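Local coordinates for phosphate ABC transporter, phosphate-binding protein (Clostridium perfringens, PDB 4Q8R) that probably captures phosphate with high affinity and delivers it to an ABC-type membrane transporter for uptake into the cell, at residues L83-N88 with N168-I173; N89-L94 with T108-L113; K100-G105 with A118-V123; V122-D127 with V148-S153; N158-V163 with D179-A184. One frame throughout, in Å; residues are numbered along the deposited sequence.

All five contacts fall between residues 83 and 184 and gather round one mixed sheet of this phosphate-binding protein. Along the chain, interaction 1 opens first and its two segments bracket interactions 2, 3 and 4, with 2 and 3 alternating, while interaction 5 opens last and crosses 1. Interactions 1 and 5 are the most closely set, with centres about 6 Å apart, since helix 156-164 packs on strand 71-86, which pairs with strand 182-187. Interaction 2 joins the turn after strand 71-86 to the loop that follows helix 96-103. Interactions 3 and 4 share V122 and V123 on strand 121-125, a neighbour of strand 169-174. Interaction 4 carries the sheet to the bound phosphate.

Interaction 1: L83-N88 with N168-I173; sequences LITHKN and NAIGYI. With ZN (zinc ion), chain E.
The carbonyl oxygen of G171 receives the backbone N-H of I84 (I84 N to G171 O 2.8 Å) and is also approached by a C-H from the neighbouring residue, L83 CA at 3.4 Å from G171 O. The reciprocal bond runs from G171 N to I84 O at 3.0 Å, which makes I84 and G171 a hydrogen-bonded antiparallel pair between strands 71-86 and 169-174 of the mixed sheet. L83 and Y172 form the adjoining non-hydrogen-bonded pair, and their side chains lie on the opposite face from I84.

I84 holds CG1 in the crowded position between backbone N and carbonyl carbon (chi1 53°), which leaves CG2 beside the backbone N and able to meet I173 CG2 at 3.9 Å. The two isoleucines cross obliquely on the face that helix 156-164 covers through V163 and I159. On the other face, L83 CD1 reaches I170 CD1 at 4.2 Å, with F135 of helix 130-139 close by.

Toward H86 the two backbones spread apart, and a direct bond gives way to a water bridge. The water accepts from H86 N and donates to A169 O, 2.7 Å from that oxygen. Beyond this point the H86 ring swings away from the partner strand. Its ND1 is bonded to V163 O at the end of helix 156-164, which fixes the ring's rotation, and on the other side of the ring H86 NE2 binds a zinc ion at 2.1 Å that also carries two waters.

Interaction 2: N89-L94 with T108-L113; sequences NPVKDL and TNWKEL
N89 places CG opposite the backbone N (chi1 -169°), while W110 turns CG beside the backbone N and anti to the carbonyl carbon (chi1 -71°); together these choices lay the N89 amide over one face of the indole. N89 ND2 stands 3.3 Å above the W110 ring plane. It lies over the six-membered part of the indole, with W110 CZ2 at 3.5 Å from ND2. Because amide and ring planes are 69° apart, the amide meets the face steeply rather than as a flat stack.

What holds the amide in that rotation is an Asx turn: N89 OD1 accepts the backbone N-H of V91, with V91 N 2.9 Å from N89 OD1. The same turn brings V91 alongside, and V91 CG2 reaches W110 CE3 obliquely at 3.8 Å. A second apolar patch follows, where L94 CD2 touches L113 CD2 at 3.9 Å and the two leucines cross at about a right angle.

The opposing segment has its own Asx turn, N109 OD1 accepting from K111 N at 2.8 Å, which leads into the 3-10 segment 110-112 bearing W110. E112 OE2 accepts from both T108 N and N109 N, and so ties the last residue of the 3-10 segment back to the two residues before it.

In the fold, the W110 indole NE1 bonds to N168 O, just before strand 169-174. The ring also packs on I170 and I120, while L94 and L113 both lean on I102 of helix 96-103, joining the loop that follows this helix to the region just after strand 71-86.

Interaction 3: K100-G105 with A118-V123; sequences KDIYTG and APIVVV
At the C-terminal end of helix 96-103, I102 and Y103 pack against strand 121-125 of the mixed sheet. The helix is closed by a Schellman motif at G105, whose positive phi of 83° goes with the bond from G105 N to I102 O of 3.1 Å. T104 adds a second tie to the last turn, with T104 N and T104 OG1 both donating to K100 O.

V122 is the residue that serves both helix side chains, because each of its methyls has a different neighbour. CG1 is anti to the backbone N (chi1 178°) and sits over one face of the Y103 ring, 3.7 Å from the centroid and 24° off the normal, a CH-pi contact placed toward the CE2 side of the ring. The other methyl, V122 CG2, lies against I102 CG2 at 3.8 Å. The same I102 methyl meets I120 CG2 at 3.9 Å, and these two isoleucine side chains cross at about a right angle. Next door, I170 of strand 169-174 touches I102, Y103 and I120.

The Y103 ring is steadied further by F135 of helix 130-139, which meets it edge-to-face. Its far end then reaches past V122 to the next residue: with V123 O lying in the ring plane at the edge, Y103 OH donates to V123 O at 2.7 Å.

Interaction 4: V122-D127 with V148-S153; sequences VVSRED and VNSQIS. With PO4 (phosphate ion), chain B.
Q151 O satisfies two donors at once, S124 N across the contact at 2.9 Å and the neighbouring S150 OG at 3.0 Å, and they arrive from opposite faces of its carbonyl plane. This is the parallel pairing of strands 121-125 and 151-153 within a beta-alpha-beta unit whose helix is 130-139. Two more backbone bonds complete the parallel pairing: Q151 N donates to V122 O at 2.7 Å, and S153 N donates to S124 O at 2.8 Å nearly along the C=O axis. Before the pairing begins, a water bridges the two segments, accepting from V122 N and donating to N149 O.

Near the C-terminal end of strand 121-125, the side-chain donors are those of R125. Its chain is bent at chi2 and chi3, which folds the guanidinium back beside E126, where it is gripped side-on: R125 NE to E126 OE1 is 2.8 Å, a salt bridge, and R125 NH2 to E126 OE2 is 2.9 Å. E126 OE1 also accepts from G155 N, so the carboxylate that fixes the guanidinium is itself held. S153 O takes a weak bond from E126 N.

A phosphate lies beyond, also hydrogen-bonded to the hydroxyls of S11, T12, S13, S41, S129 and T131, as expected for a phosphate-binding protein. R125 NH1 makes a weak bond to phosphate O3, whereas R125 NH2 meets phosphate O2 firmly at 2.8 Å, with that oxygen in the guanidinium plane.

Interaction 5: N158-V163 with D179-A184; sequences NIKSLV and DDSVSA
K160 NZ and D179 OD2 are 2.8 Å apart in a salt bridge, the tight end of a contact that elsewhere is much looser. The lysine chain is extended, with CG anti to the backbone N (chi1 -177°), and so carries its ammonium across to the aspartate at about a right angle. NZ meets OD2 from well above the carboxylate plane, 61° out of it. Y177 O gives NZ a further acceptor just before D179.

The carboxylate's other oxygen faces its own turn. D179 OD1 accepts from S181 N at 2.9 Å, an Asx turn within the type I turn D179-V182, and from S181 OG at 2.6 Å on its syn lone pair. These two bonds hold the carboxylate's rotation, while the hydroxyl itself also receives Q164 NE2.

This turn leads into strand 182-187 of the mixed sheet, and helix 156-164 packs beside it through V163. The short polar bonds lie on the partly exposed side, whereas here contact is buried but slack: V163 CG1 and V182 CG1 come no closer than 4.2 Å, crossing at about a right angle, and both valines also rest on I84 of strand 71-86. Between the two ends, K160 CE passes S181 OG at 3.8 Å.

Interaction 1: L83-N88 with N168-I173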
# COMPACT_ATOMS: atom_id res chain seq x y z
N LEU A 83 -0.92 -10.29 3.00
CA LEU A 83 -0.36 -10.69 4.30
C LEU A 83 0.77 -11.60 3.93
O LEU A 83 0.49 -12.74 3.40
CB LEU A 83 -1.32 -11.52 5.13
CG LEU A 83 -2.29 -10.83 6.04
CD1 LEU A 83 -1.52 -10.10 7.08
CD2 LEU A 83 -3.21 -9.94 5.26
N ILE A 84 1.98 -11.16 4.15
CA ILE A 84 3.15 -11.93 3.73
C ILE A 84 3.81 -12.64 4.89
O ILE A 84 3.92 -12.08 6.01
CB ILE A 84 4.15 -11.07 2.97
CG1 ILE A 84 4.55 -9.79 3.72
CG2 ILE A 84 3.55 -10.71 1.61
CD1 ILE A 84 5.82 -9.21 3.19
N THR A 85 4.28 -13.86 4.61
CA THR A 85 5.05 -14.63 5.53
C THR A 85 6.39 -14.90 4.88
O THR A 85 6.62 -14.67 3.67
CB THR A 85 4.37 -15.94 5.91
OG1 THR A 85 4.36 -16.79 4.74
CG2 THR A 85 2.96 -15.78 6.41
N HIS A 86 7.33 -15.35 5.69
CA HIS A 86 8.55 -15.94 5.15
C HIS A 86 8.18 -17.14 4.22
O HIS A 86 7.19 -17.82 4.40
CB HIS A 86 9.42 -16.43 6.29
CG HIS A 86 10.84 -16.59 5.97
ND1 HIS A 86 11.75 -15.54 5.98
CD2 HIS A 86 11.55 -17.70 5.63
CE1 HIS A 86 12.95 -16.01 5.73
NE2 HIS A 86 12.85 -17.30 5.45
N LYS A 87 9.05 -17.37 3.26
CA LYS A 87 8.88 -18.40 2.29
C LYS A 87 8.84 -19.74 3.06
O LYS A 87 9.53 -19.92 4.06
CB LYS A 87 10.05 -18.29 1.28
CG LYS A 87 9.87 -19.09 0.07
CD LYS A 87 8.83 -18.49 -0.86
CE LYS A 87 9.09 -19.00 -2.28
NZ LYS A 87 8.00 -18.47 -3.14
N ASN A 88 8.00 -20.66 2.65
CA ASN A 88 7.93 -21.99 3.29
C ASN A 88 7.39 -22.08 4.71
O ASN A 88 7.52 -23.08 5.37
CB ASN A 88 9.31 -22.69 3.18
CG ASN A 88 9.76 -22.82 1.73
OD1 ASN A 88 8.95 -23.05 0.85
ND2 ASN A 88 11.06 -22.63 1.48
N ASN A 168 9.73 -16.48 11.23
CA ASN A 168 8.52 -16.45 11.95
C ASN A 168 7.71 -15.17 11.82
O ASN A 168 6.76 -15.00 12.53
CB ASN A 168 8.82 -16.73 13.40
CG ASN A 168 9.36 -18.13 13.56
OD1 ASN A 168 8.80 -19.06 13.01
ND2 ASN A 168 10.40 -18.27 14.31
N ALA A 169 8.14 -14.29 10.91
CA ALA A 169 7.47 -13.01 10.77
C ALA A 169 6.20 -13.06 9.91
O ALA A 169 6.04 -13.90 8.98
CB ALA A 169 8.45 -12.05 10.17
N ILE A 170 5.34 -12.08 10.11
CA ILE A 170 4.18 -11.84 9.30
C ILE A 170 4.10 -10.31 9.14
O ILE A 170 4.32 -9.54 10.13
CB ILE A 170 2.92 -12.45 9.87
CG1 ILE A 170 1.76 -12.28 8.91
CG2 ILE A 170 2.54 -11.88 11.29
CD1 ILE A 170 0.52 -13.08 9.24
N GLY A 171 3.81 -9.83 7.92
CA GLY A 171 3.60 -8.40 7.68
C GLY A 171 2.56 -8.20 6.62
O GLY A 171 2.02 -9.16 6.10
N TYR A 172 2.28 -6.94 6.28
CA TYR A 172 1.33 -6.62 5.23
C TYR A 172 1.94 -5.60 4.30
O TYR A 172 2.68 -4.73 4.68
CB TYR A 172 0.01 -6.16 5.81
CG TYR A 172 0.14 -5.04 6.86
CD1 TYR A 172 0.37 -3.70 6.48
CD2 TYR A 172 -0.02 -5.32 8.22
CE1 TYR A 172 0.43 -2.69 7.45
CE2 TYR A 172 0.10 -4.32 9.16
CZ TYR A 172 0.32 -3.04 8.77
OH TYR A 172 0.40 -2.03 9.70
N ILE A 173 1.60 -5.74 3.03
CA ILE A 173 2.25 -4.96 2.00
C ILE A 173 1.44 -4.96 0.73
O ILE A 173 0.71 -5.91 0.45
CB ILE A 173 3.62 -5.56 1.73
CG1 ILE A 173 4.55 -4.59 1.06
CG2 ILE A 173 3.54 -6.88 0.91
CD1 ILE A 173 5.97 -5.03 1.05
ZN ZN E . 14.39 -18.65 5.20
O HOH W 1 6.68 -16.42 8.45
O HOH W 2 15.86 -17.95 6.66
O HOH W 3 14.11 -20.41 6.04

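Interaction 2: N89-L94 with T108-L113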
# COMPACT_ATOMS: atom_id res chain seq x y z
N ASN A 89 6.75 -21.02 5.19
CA ASN A 89 5.88 -21.15 6.37
C ASN A 89 4.73 -22.10 6.00
O ASN A 89 4.07 -21.90 4.96
CB ASN A 89 5.31 -19.78 6.70
CG ASN A 89 4.60 -19.75 8.06
OD1 ASN A 89 3.87 -20.68 8.41
ND2 ASN A 89 4.80 -18.68 8.81
N PRO A 90 4.46 -23.14 6.81
CA PRO A 90 3.38 -24.06 6.51
C PRO A 90 2.00 -23.46 6.53
O PRO A 90 1.07 -24.05 5.97
CB PRO A 90 3.52 -25.14 7.59
CG PRO A 90 4.29 -24.49 8.68
CD PRO A 90 5.23 -23.55 8.01
N VAL A 91 1.85 -22.29 7.16
CA VAL A 91 0.53 -21.61 7.19
C VAL A 91 0.36 -20.80 5.89
O VAL A 91 1.11 -19.89 5.65
CB VAL A 91 0.43 -20.71 8.41
CG1 VAL A 91 -0.93 -20.00 8.45
CG2 VAL A 91 0.63 -21.54 9.67
N LYS A 92 -0.65 -21.17 5.11
CA LYS A 92 -0.84 -20.65 3.77
C LYS A 92 -2.19 -20.00 3.53
O LYS A 92 -2.44 -19.52 2.42
CB LYS A 92 -0.57 -21.79 2.76
CG LYS A 92 0.94 -22.04 2.71
CD LYS A 92 1.35 -23.25 1.93
CE LYS A 92 2.77 -23.61 2.32
NZ LYS A 92 3.79 -22.66 1.82
N ASP A 93 -3.03 -19.94 4.57
CA ASP A 93 -4.37 -19.47 4.44
C ASP A 93 -4.79 -19.01 5.82
O ASP A 93 -4.61 -19.78 6.80
CB ASP A 93 -5.23 -20.62 3.93
CG ASP A 93 -6.63 -20.23 3.54
OD1 ASP A 93 -7.06 -19.09 3.68
OD2 ASP A 93 -7.35 -21.13 3.04
N LEU A 94 -5.35 -17.80 5.91
CA LEU A 94 -5.87 -17.26 7.16
C LEU A 94 -7.20 -16.58 6.94
O LEU A 94 -7.40 -15.94 5.89
CB LEU A 94 -4.86 -16.25 7.75
CG LEU A 94 -3.51 -16.80 8.23
CD1 LEU A 94 -2.53 -15.72 8.60
CD2 LEU A 94 -3.74 -17.73 9.43
N THR A 108 -0.35 -15.95 19.49
CA THR A 108 1.03 -15.58 19.59
C THR A 108 2.05 -16.61 19.09
O THR A 108 3.24 -16.34 19.10
CB THR A 108 1.37 -15.27 21.08
OG1 THR A 108 1.08 -16.41 21.87
CG2 THR A 108 0.54 -14.10 21.58
N ASN A 109 1.58 -17.82 18.74
CA ASN A 109 2.46 -18.91 18.32
C ASN A 109 1.85 -19.49 17.03
O ASN A 109 0.62 -19.64 16.98
CB ASN A 109 2.53 -20.00 19.42
CG ASN A 109 3.54 -21.09 19.11
OD1 ASN A 109 3.39 -21.88 18.17
ND2 ASN A 109 4.60 -21.11 19.86
N TRP A 110 2.69 -19.80 16.03
CA TRP A 110 2.17 -20.29 14.79
C TRP A 110 1.41 -21.59 14.91
O TRP A 110 0.54 -21.89 14.07
CB TRP A 110 3.30 -20.43 13.76
CG TRP A 110 3.84 -19.13 13.24
CD1 TRP A 110 4.96 -18.48 13.63
CD2 TRP A 110 3.24 -18.35 12.18
NE1 TRP A 110 5.10 -17.32 12.88
CE2 TRP A 110 4.03 -17.22 12.01
CE3 TRP A 110 2.10 -18.51 11.40
CZ2 TRP A 110 3.74 -16.25 11.03
CZ3 TRP A 110 1.82 -17.59 10.45
CH2 TRP A 110 2.59 -16.43 10.31
N LYS A 111 1.65 -22.35 15.97
CA LYS A 111 0.91 -23.55 16.18
C LYS A 111 -0.58 -23.36 16.46
O LYS A 111 -1.40 -24.23 16.21
CB LYS A 111 1.44 -24.19 17.41
CG LYS A 111 2.36 -25.18 17.12
CD LYS A 111 1.60 -26.42 17.03
CE LYS A 111 2.62 -27.45 17.28
NZ LYS A 111 2.02 -28.79 17.19
N GLU A 112 -0.92 -22.17 16.95
CA GLU A 112 -2.27 -21.81 17.18
C GLU A 112 -3.02 -21.56 15.88
O GLU A 112 -4.22 -21.35 15.91
CB GLU A 112 -2.35 -20.55 18.05
CG GLU A 112 -1.87 -20.71 19.48
CD GLU A 112 -1.83 -19.37 20.25
OE1 GLU A 112 -2.81 -19.09 21.01
OE2 GLU A 112 -0.86 -18.63 20.07
N LEU A 113 -2.30 -21.64 14.75
CA LEU A 113 -2.86 -21.52 13.44
C LEU A 113 -2.60 -22.77 12.62
O LEU A 113 -2.85 -22.80 11.44
CB LEU A 113 -2.22 -20.32 12.71
CG LEU A 113 -2.38 -18.97 13.37
CD1 LEU A 113 -1.40 -18.00 12.84
CD2 LEU A 113 -3.79 -18.45 13.22

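Interaction 3: K100-G105 with A118-V123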
# COMPACT_ATOMS: atom_id res chain seq x y z
N LYS A 100 -6.80 -10.78 12.64
CA LYS A 100 -7.09 -9.84 13.74
C LYS A 100 -6.48 -10.40 15.01
O LYS A 100 -5.86 -9.65 15.78
CB LYS A 100 -8.55 -9.63 13.93
CG LYS A 100 -8.96 -8.54 14.97
CD LYS A 100 -10.46 -8.44 15.08
CE LYS A 100 -10.82 -7.77 16.36
NZ LYS A 100 -12.25 -7.42 16.41
N ASP A 101 -6.73 -11.66 15.29
CA ASP A 101 -6.19 -12.30 16.51
C ASP A 101 -4.69 -12.26 16.59
O ASP A 101 -4.13 -12.05 17.68
CB ASP A 101 -6.63 -13.77 16.56
CG ASP A 101 -8.08 -13.95 16.89
OD1 ASP A 101 -8.82 -12.97 17.22
OD2 ASP A 101 -8.51 -15.12 16.89
N ILE A 102 -3.99 -12.42 15.47
CA ILE A 102 -2.56 -12.23 15.45
C ILE A 102 -2.16 -10.80 15.78
O ILE A 102 -1.29 -10.54 16.64
CB ILE A 102 -1.97 -12.62 14.06
CG1 ILE A 102 -2.21 -14.14 13.78
CG2 ILE A 102 -0.49 -12.32 13.95
CD1 ILE A 102 -2.05 -14.41 12.31
N TYR A 103 -2.76 -9.85 15.10
CA TYR A 103 -2.34 -8.44 15.24
C TYR A 103 -2.73 -7.83 16.58
O TYR A 103 -2.12 -6.87 17.01
CB TYR A 103 -2.78 -7.61 14.03
CG TYR A 103 -1.73 -7.68 12.97
CD1 TYR A 103 -1.69 -8.79 12.07
CD2 TYR A 103 -0.78 -6.73 12.82
CE1 TYR A 103 -0.66 -8.90 11.20
CE2 TYR A 103 0.25 -6.82 11.92
CZ TYR A 103 0.32 -7.95 11.12
OH TYR A 103 1.35 -8.10 10.22
N THR A 104 -3.70 -8.40 17.26
CA THR A 104 -4.07 -7.88 18.58
C THR A 104 -3.40 -8.67 19.68
O THR A 104 -3.69 -8.44 20.86
CB THR A 104 -5.60 -7.90 18.78
OG1 THR A 104 -6.11 -9.23 18.69
CG2 THR A 104 -6.32 -6.99 17.76
N GLY A 105 -2.60 -9.67 19.34
CA GLY A 105 -1.84 -10.44 20.32
C GLY A 105 -2.61 -11.55 21.00
O GLY A 105 -2.16 -12.12 21.99
N ALA A 118 6.38 -22.03 17.12
CA ALA A 118 7.29 -20.90 17.08
C ALA A 118 6.52 -19.63 17.37
O ALA A 118 5.38 -19.49 16.93
CB ALA A 118 7.95 -20.78 15.76
N PRO A 119 7.14 -18.71 18.09
CA PRO A 119 6.45 -17.38 18.30
C PRO A 119 6.22 -16.66 16.97
O PRO A 119 7.07 -16.68 16.10
CB PRO A 119 7.43 -16.60 19.18
CG PRO A 119 8.73 -17.28 19.04
CD PRO A 119 8.50 -18.71 18.64
N ILE A 120 5.13 -15.95 16.86
CA ILE A 120 4.86 -15.12 15.72
C ILE A 120 5.55 -13.78 15.92
O ILE A 120 5.44 -13.18 17.00
CB ILE A 120 3.34 -14.90 15.51
CG1 ILE A 120 2.58 -16.21 15.38
CG2 ILE A 120 3.07 -13.94 14.33
CD1 ILE A 120 1.11 -16.10 15.37
N VAL A 121 6.30 -13.32 14.91
CA VAL A 121 6.92 -12.02 14.95
C VAL A 121 5.97 -11.15 14.13
O VAL A 121 5.97 -11.18 12.87
CB VAL A 121 8.37 -12.03 14.42
CG1 VAL A 121 8.96 -10.62 14.31
CG2 VAL A 121 9.25 -12.94 15.31
N VAL A 122 5.18 -10.37 14.81
CA VAL A 122 4.17 -9.49 14.19
C VAL A 122 4.84 -8.22 13.72
O VAL A 122 5.52 -7.53 14.50
CB VAL A 122 3.00 -9.16 15.17
CG1 VAL A 122 2.01 -8.24 14.54
CG2 VAL A 122 2.31 -10.40 15.66
N VAL A 123 4.65 -7.88 12.44
CA VAL A 123 5.22 -6.69 11.87
C VAL A 123 4.12 -5.76 11.37
O VAL A 123 3.26 -6.16 10.59
CB VAL A 123 6.29 -6.95 10.75
CG1 VAL A 123 7.06 -5.70 10.42
CG2 VAL A 123 7.23 -8.08 11.15

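Interaction 4: V122-D127 with V148-S153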
# COMPACT_ATOMS: atom_id res chain seq x y z
N VAL A 122 5.18 -10.37 14.81
CA VAL A 122 4.17 -9.49 14.19
C VAL A 122 4.84 -8.22 13.72
O VAL A 122 5.52 -7.53 14.50
CB VAL A 122 3.00 -9.16 15.17
CG1 VAL A 122 2.01 -8.24 14.54
CG2 VAL A 122 2.31 -10.40 15.66
N VAL A 123 4.65 -7.88 12.44
CA VAL A 123 5.22 -6.69 11.87
C VAL A 123 4.12 -5.76 11.37
O VAL A 123 3.26 -6.16 10.59
CB VAL A 123 6.29 -6.95 10.75
CG1 VAL A 123 7.06 -5.70 10.42
CG2 VAL A 123 7.23 -8.08 11.15
N SER A 124 4.21 -4.50 11.81
CA SER A 124 3.29 -3.44 11.43
C SER A 124 4.08 -2.34 10.78
O SER A 124 5.32 -2.24 10.92
CB SER A 124 2.54 -2.82 12.63
OG SER A 124 1.65 -3.75 13.17
N ARG A 125 3.37 -1.53 9.96
CA ARG A 125 3.94 -0.34 9.40
C ARG A 125 3.91 0.78 10.48
O ARG A 125 3.24 0.64 11.51
CB ARG A 125 3.16 0.07 8.18
CG ARG A 125 3.48 -0.78 6.92
CD ARG A 125 4.86 -0.51 6.35
NE ARG A 125 5.02 0.92 6.02
CZ ARG A 125 4.40 1.56 5.01
NH1 ARG A 125 3.76 0.85 4.07
NH2 ARG A 125 4.51 2.88 4.91
N GLU A 126 4.65 1.84 10.21
CA GLU A 126 4.68 3.04 11.05
C GLU A 126 3.35 3.80 10.98
O GLU A 126 2.59 3.69 10.04
CB GLU A 126 5.79 3.94 10.60
CG GLU A 126 5.56 4.78 9.32
CD GLU A 126 5.51 4.00 8.02
OE1 GLU A 126 5.82 2.78 7.96
OE2 GLU A 126 5.19 4.69 7.01
N ASP A 127 3.08 4.59 12.01
CA ASP A 127 1.93 5.43 12.06
C ASP A 127 1.97 6.35 10.86
O ASP A 127 3.01 6.91 10.57
CB ASP A 127 1.98 6.32 13.35
CG ASP A 127 0.64 6.60 13.90
OD1 ASP A 127 -0.32 6.19 13.23
OD2 ASP A 127 0.53 7.22 14.99
N VAL A 148 1.47 -4.87 21.64
CA VAL A 148 2.63 -4.13 22.06
C VAL A 148 3.90 -4.81 21.61
O VAL A 148 5.00 -4.21 21.57
CB VAL A 148 2.65 -3.87 23.66
CG1 VAL A 148 1.31 -3.32 24.15
CG2 VAL A 148 2.94 -5.15 24.38
N ASN A 149 3.79 -6.09 21.28
CA ASN A 149 4.97 -6.83 20.82
C ASN A 149 5.17 -6.75 19.31
O ASN A 149 6.04 -7.37 18.80
CB ASN A 149 4.82 -8.27 21.27
CG ASN A 149 4.90 -8.34 22.79
OD1 ASN A 149 5.73 -7.66 23.38
ND2 ASN A 149 4.10 -9.18 23.41
N SER A 150 4.41 -5.92 18.61
CA SER A 150 4.57 -5.73 17.15
C SER A 150 5.91 -5.02 16.89
O SER A 150 6.27 -4.07 17.58
CB SER A 150 3.45 -4.87 16.63
OG SER A 150 3.54 -4.82 15.18
N GLN A 151 6.69 -5.48 15.91
CA GLN A 151 7.78 -4.74 15.34
C GLN A 151 7.16 -3.65 14.43
O GLN A 151 6.08 -3.88 13.90
CB GLN A 151 8.65 -5.64 14.45
CG GLN A 151 9.22 -6.79 15.21
CD GLN A 151 10.14 -6.30 16.28
OE1 GLN A 151 11.10 -5.56 15.98
NE2 GLN A 151 9.86 -6.66 17.52
N ILE A 152 7.80 -2.50 14.34
CA ILE A 152 7.40 -1.47 13.48
C ILE A 152 8.44 -1.33 12.41
O ILE A 152 9.64 -1.06 12.70
CB ILE A 152 7.18 -0.14 14.25
CG1 ILE A 152 6.21 -0.38 15.37
CG2 ILE A 152 6.77 0.99 13.24
CD1 ILE A 152 4.82 -0.65 14.94
N SER A 153 7.99 -1.40 11.16
CA SER A 153 8.89 -1.20 10.01
C SER A 153 8.46 0.04 9.26
O SER A 153 7.25 0.20 8.91
CB SER A 153 8.78 -2.38 9.02
OG SER A 153 9.40 -3.54 9.52
P PO4 B . 1.97 3.67 2.49
O1 PO4 B . 1.22 4.96 2.88
O2 PO4 B . 3.47 3.88 2.47
O3 PO4 B . 1.51 2.51 3.36
O4 PO4 B . 1.49 3.29 1.04
O HOH W 4 5.22 -10.11 17.74

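Interaction 5: N158-V163 with D179-A184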
# COMPACT_ATOMS: atom_id res chain seq x y z
N ASN A 158 10.92 -1.83 3.99
CA ASN A 158 11.40 -2.32 5.27
C ASN A 158 10.56 -3.49 5.78
O ASN A 158 11.10 -4.44 6.35
CB ASN A 158 11.56 -1.23 6.32
CG ASN A 158 12.84 -0.40 6.07
OD1 ASN A 158 13.84 -0.91 5.56
ND2 ASN A 158 12.83 0.85 6.44
N ILE A 159 9.24 -3.47 5.59
CA ILE A 159 8.44 -4.56 6.06
C ILE A 159 8.75 -5.84 5.26
O ILE A 159 8.84 -6.93 5.82
CB ILE A 159 6.96 -4.18 6.20
CG1 ILE A 159 6.18 -5.22 7.04
CG2 ILE A 159 6.26 -4.01 4.87
CD1 ILE A 159 4.84 -4.66 7.61
N LYS A 160 8.93 -5.68 3.95
CA LYS A 160 9.30 -6.82 3.13
C LYS A 160 10.65 -7.42 3.63
O LYS A 160 10.78 -8.63 3.78
CB LYS A 160 9.44 -6.39 1.67
CG LYS A 160 9.75 -7.50 0.68
CD LYS A 160 9.65 -6.93 -0.71
CE LYS A 160 10.01 -7.99 -1.72
NZ LYS A 160 9.93 -7.48 -3.11
N SER A 161 11.63 -6.56 3.87
CA SER A 161 12.97 -6.99 4.29
C SER A 161 12.88 -7.71 5.63
O SER A 161 13.52 -8.75 5.82
CB SER A 161 13.90 -5.80 4.41
OG SER A 161 14.26 -5.28 3.15
N LEU A 162 12.08 -7.22 6.54
CA LEU A 162 11.95 -7.90 7.84
C LEU A 162 11.41 -9.34 7.69
O LEU A 162 11.95 -10.32 8.28
CB LEU A 162 11.14 -7.05 8.82
CG LEU A 162 11.48 -7.26 10.30
CD1 LEU A 162 12.95 -7.07 10.52
CD2 LEU A 162 10.64 -6.36 11.19
N VAL A 163 10.36 -9.48 6.89
CA VAL A 163 9.72 -10.75 6.64
C VAL A 163 10.72 -11.67 5.90
O VAL A 163 10.87 -12.85 6.26
CB VAL A 163 8.40 -10.60 5.91
CG1 VAL A 163 7.84 -11.95 5.47
CG2 VAL A 163 7.39 -9.85 6.75
N ASP A 179 6.81 -10.72 -4.41
CA ASP A 179 7.51 -11.49 -5.39
C ASP A 179 7.81 -12.81 -4.78
O ASP A 179 7.29 -13.11 -3.71
CB ASP A 179 8.79 -10.79 -5.89
CG ASP A 179 9.76 -10.47 -4.76
OD1 ASP A 179 9.71 -11.15 -3.71
OD2 ASP A 179 10.57 -9.57 -4.91
N ASP A 180 8.59 -13.63 -5.53
CA ASP A 180 8.92 -14.98 -5.07
C ASP A 180 9.74 -15.11 -3.81
O ASP A 180 9.92 -16.22 -3.35
CB ASP A 180 9.64 -15.77 -6.15
CG ASP A 180 8.81 -15.91 -7.41
OD1 ASP A 180 7.57 -15.78 -7.35
OD2 ASP A 180 9.41 -16.14 -8.47
N SER A 181 10.19 -14.02 -3.24
CA SER A 181 11.04 -14.05 -2.06
C SER A 181 10.25 -14.17 -0.76
O SER A 181 10.84 -14.41 0.26
CB SER A 181 11.92 -12.79 -2.00
OG SER A 181 11.18 -11.64 -1.63
N VAL A 182 8.94 -13.95 -0.84
CA VAL A 182 8.00 -14.00 0.29
C VAL A 182 6.74 -14.73 -0.17
O VAL A 182 6.58 -15.02 -1.36
CB VAL A 182 7.67 -12.57 0.83
CG1 VAL A 182 8.91 -11.88 1.41
CG2 VAL A 182 7.02 -11.70 -0.21
N SER A 183 5.90 -15.12 0.78
CA SER A 183 4.65 -15.83 0.50
C SER A 183 3.43 -15.04 0.93
O SER A 183 3.28 -14.72 2.13
CB SER A 183 4.65 -17.17 1.23
OG SER A 183 5.65 -17.99 0.66
N ALA A 184 2.55 -14.70 0.01
CA ALA A 184 1.28 -14.07 0.38
C ALA A 184 0.30 -15.18 0.75
O ALA A 184 0.10 -16.10 -0.02
CB ALA A 184 0.73 -13.26 -0.76